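Cellulase (Bacillus sp. BG-CS10, PDB 5E09) probably hydrolyses internal beta-1,4-glucosidic linkages of cellulose, as a halophilic family 5 glycoside hydrolase with a family 46 carbohydrate-binding module. Local coordinates at residues His115-Asp118 and Glu119-Lys123. Residues are numbered along the deposited sequence; the frame is centred on the assembly and turned at random.
Sequences HNYD and EVMAK
Asn-116 and Glu-119 meet through their side chains at the opening turn of helix 117-134, one of the helices surrounding the parallel eight-stranded TIM barrel of this family 5 catalytic domain. The amide nitrogen Asn-116 ND2 donates to the carboxylate oxygen Glu-119 OE1 at 2.6 Å. In-plane for the donor, the bond is less regular for the acceptor: OE1 is approached on its anti side, 34° out of the carboxylate plane, and the two flat groups are turned 71° apart. The extended chain of Glu-119 carries OE1 to the amide, its CG anti to the backbone N (chi1 -177°), while its side chain also touches Tyr-74. With an alanine here in place of Asn-116 the amide donor is gone, and the Glu-119 carboxylate would probably lose this partner and turn more freely.

Backbone bonds close the same turn. The carbonyl Asn-116 O receives a nearly straight bond from Val-120 N at 3.3 Å and a weak, bent one from Glu-119 N; one residue further on, Met-121 N donates to Tyr-117 O at 2.9 Å.

On another side of the helix, Tyr-117 and selenomethionine Met-121 form a Met-aromatic contact. Bends at chi2 and chi3 fold the Met-121 chain, whose other neighbours include Leu-170 and Ala-173 of helix 161-181; the same helix supplies Glu-169, which is hydrogen-bonded to the Tyr-117 hydroxyl. The selenium stands obliquely to the ring, 4.6 Å from Met-121 SE to the Tyr-117 centroid, whereas Met-121 CG makes a CH-pi contact over the face, 3.4 Å from Tyr-117 CE2.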
loop_
_atom_site.group_PDB
_atom_site.type_symbol
_atom_site.label_atom_id
_atom_site.label_comp_id
_atom_site.label_asym_id
_atom_site.label_seq_id
_atom_site.Cartn_x
_atom_site.Cartn_y
_atom_site.Cartn_z
ATOM N N HIS A 115 31.201 -2.159 -8.742
ATOM C CA HIS A 115 32.483 -2.095 -8.059
ATOM C C HIS A 115 32.817 -3.376 -7.308
ATOM O O HIS A 115 33.721 -3.394 -6.477
ATOM C CB HIS A 115 32.492 -0.907 -7.096
ATOM C CG HIS A 115 32.252 0.408 -7.767
ATOM N ND1 HIS A 115 32.818 0.738 -8.982
ATOM C CD2 HIS A 115 31.489 1.468 -7.412
ATOM C CE1 HIS A 115 32.423 1.944 -9.339
ATOM N NE2 HIS A 115 31.615 2.412 -8.401
ATOM N N ASN A 116 32.093 -4.447 -7.609
ATOM C CA ASN A 116 32.281 -5.715 -6.914
ATOM C C ASN A 116 31.825 -6.910 -7.744
ATOM O O ASN A 116 31.602 -8.003 -7.217
ATOM C CB ASN A 116 31.677 -5.638 -5.509
ATOM C CG ASN A 116 32.153 -6.751 -4.602
ATOM O OD1 ASN A 116 33.192 -7.367 -4.845
ATOM N ND2 ASN A 116 31.387 -7.023 -3.548
ATOM N N TYR A 117 31.694 -6.680 -9.049
ATOM C CA TYR A 117 31.103 -7.635 -9.984
ATOM C C TYR A 117 31.268 -9.125 -9.713
ATOM O O TYR A 117 30.279 -9.855 -9.601
ATOM C CB TYR A 117 31.587 -7.344 -11.406
ATOM C CG TYR A 117 30.757 -8.028 -12.469
ATOM C CD1 TYR A 117 29.617 -7.423 -12.976
ATOM C CD2 TYR A 117 31.104 -9.283 -12.955
ATOM C CE1 TYR A 117 28.851 -8.039 -13.936
ATOM C CE2 TYR A 117 30.338 -9.910 -13.919
ATOM C CZ TYR A 117 29.214 -9.282 -14.406
ATOM O OH TYR A 117 28.446 -9.895 -15.371
ATOM N N ASP A 118 32.516 -9.574 -9.621
ATOM C CA ASP A 118 32.804 -11.002 -9.569
ATOM C C ASP A 118 32.198 -11.658 -8.335
ATOM O O ASP A 118 31.596 -12.734 -8.426
ATOM C CB ASP A 118 34.315 -11.244 -9.621
ATOM C CG ASP A 118 34.937 -10.799 -10.945
ATOM O OD1 ASP A 118 34.236 -10.834 -11.980
ATOM O OD2 ASP A 118 36.125 -10.411 -10.954
ATOM N N GLU A 119 32.336 -11.004 -7.186
ATOM C CA GLU A 119 31.778 -11.544 -5.952
ATOM C C GLU A 119 30.254 -11.586 -6.001
ATOM O O GLU A 119 29.644 -12.584 -5.622
ATOM C CB GLU A 119 32.226 -10.728 -4.738
ATOM C CG GLU A 119 31.729 -11.310 -3.417
ATOM C CD GLU A 119 31.972 -10.392 -2.230
ATOM O OE1 GLU A 119 32.296 -9.205 -2.451
ATOM O OE2 GLU A 119 31.838 -10.860 -1.077
ATOM N N VAL A 120 29.646 -10.501 -6.465
ATOM C CA VAL A 120 28.192 -10.420 -6.522
ATOM C C VAL A 120 27.628 -11.510 -7.430
ATOM O O VAL A 120 26.722 -12.252 -7.033
ATOM C CB VAL A 120 27.723 -9.040 -7.006
ATOM C CG1 VAL A 120 26.240 -9.073 -7.349
ATOM C CG2 VAL A 120 28.008 -7.985 -5.941
HETATM N N MSE A 121 28.180 -11.622 -8.636
HETATM C CA MSE A 121 27.795 -12.697 -9.543
HETATM C C MSE A 121 27.991 -14.067 -8.908
HETATM O O MSE A 121 27.169 -14.965 -9.092
HETATM C CB MSE A 121 28.587 -12.615 -10.841
HETATM C CG MSE A 121 28.273 -11.386 -11.656
HETATM SE SE MSE A 121 26.388 -11.294 -12.175
HETATM C CE MSE A 121 26.364 -12.828 -13.379
ATOM N N ALA A 122 29.077 -14.225 -8.159
ATOM C CA ALA A 122 29.351 -15.500 -7.500
ATOM C C ALA A 122 28.266 -15.866 -6.477
ATOM O O ALA A 122 27.746 -16.986 -6.490
ATOM C CB ALA A 122 30.718 -15.468 -6.834
ATOM N N LYS A 123 27.931 -14.921 -5.598
ATOM C CA LYS A 123 26.921 -15.146 -4.561
ATOM C C LYS A 123 25.544 -15.380 -5.163
ATOM O O LYS A 123 24.810 -16.259 -4.732
ATOM C CB LYS A 123 26.842 -13.958 -3.600
ATOM C CG LYS A 123 28.098 -13.682 -2.819
ATOM C CD LYS A 123 27.879 -12.574 -1.798
ATOM C CE LYS A 123 26.852 -12.977 -0.753
ATOM N NZ LYS A 123 26.726 -11.952 0.325
#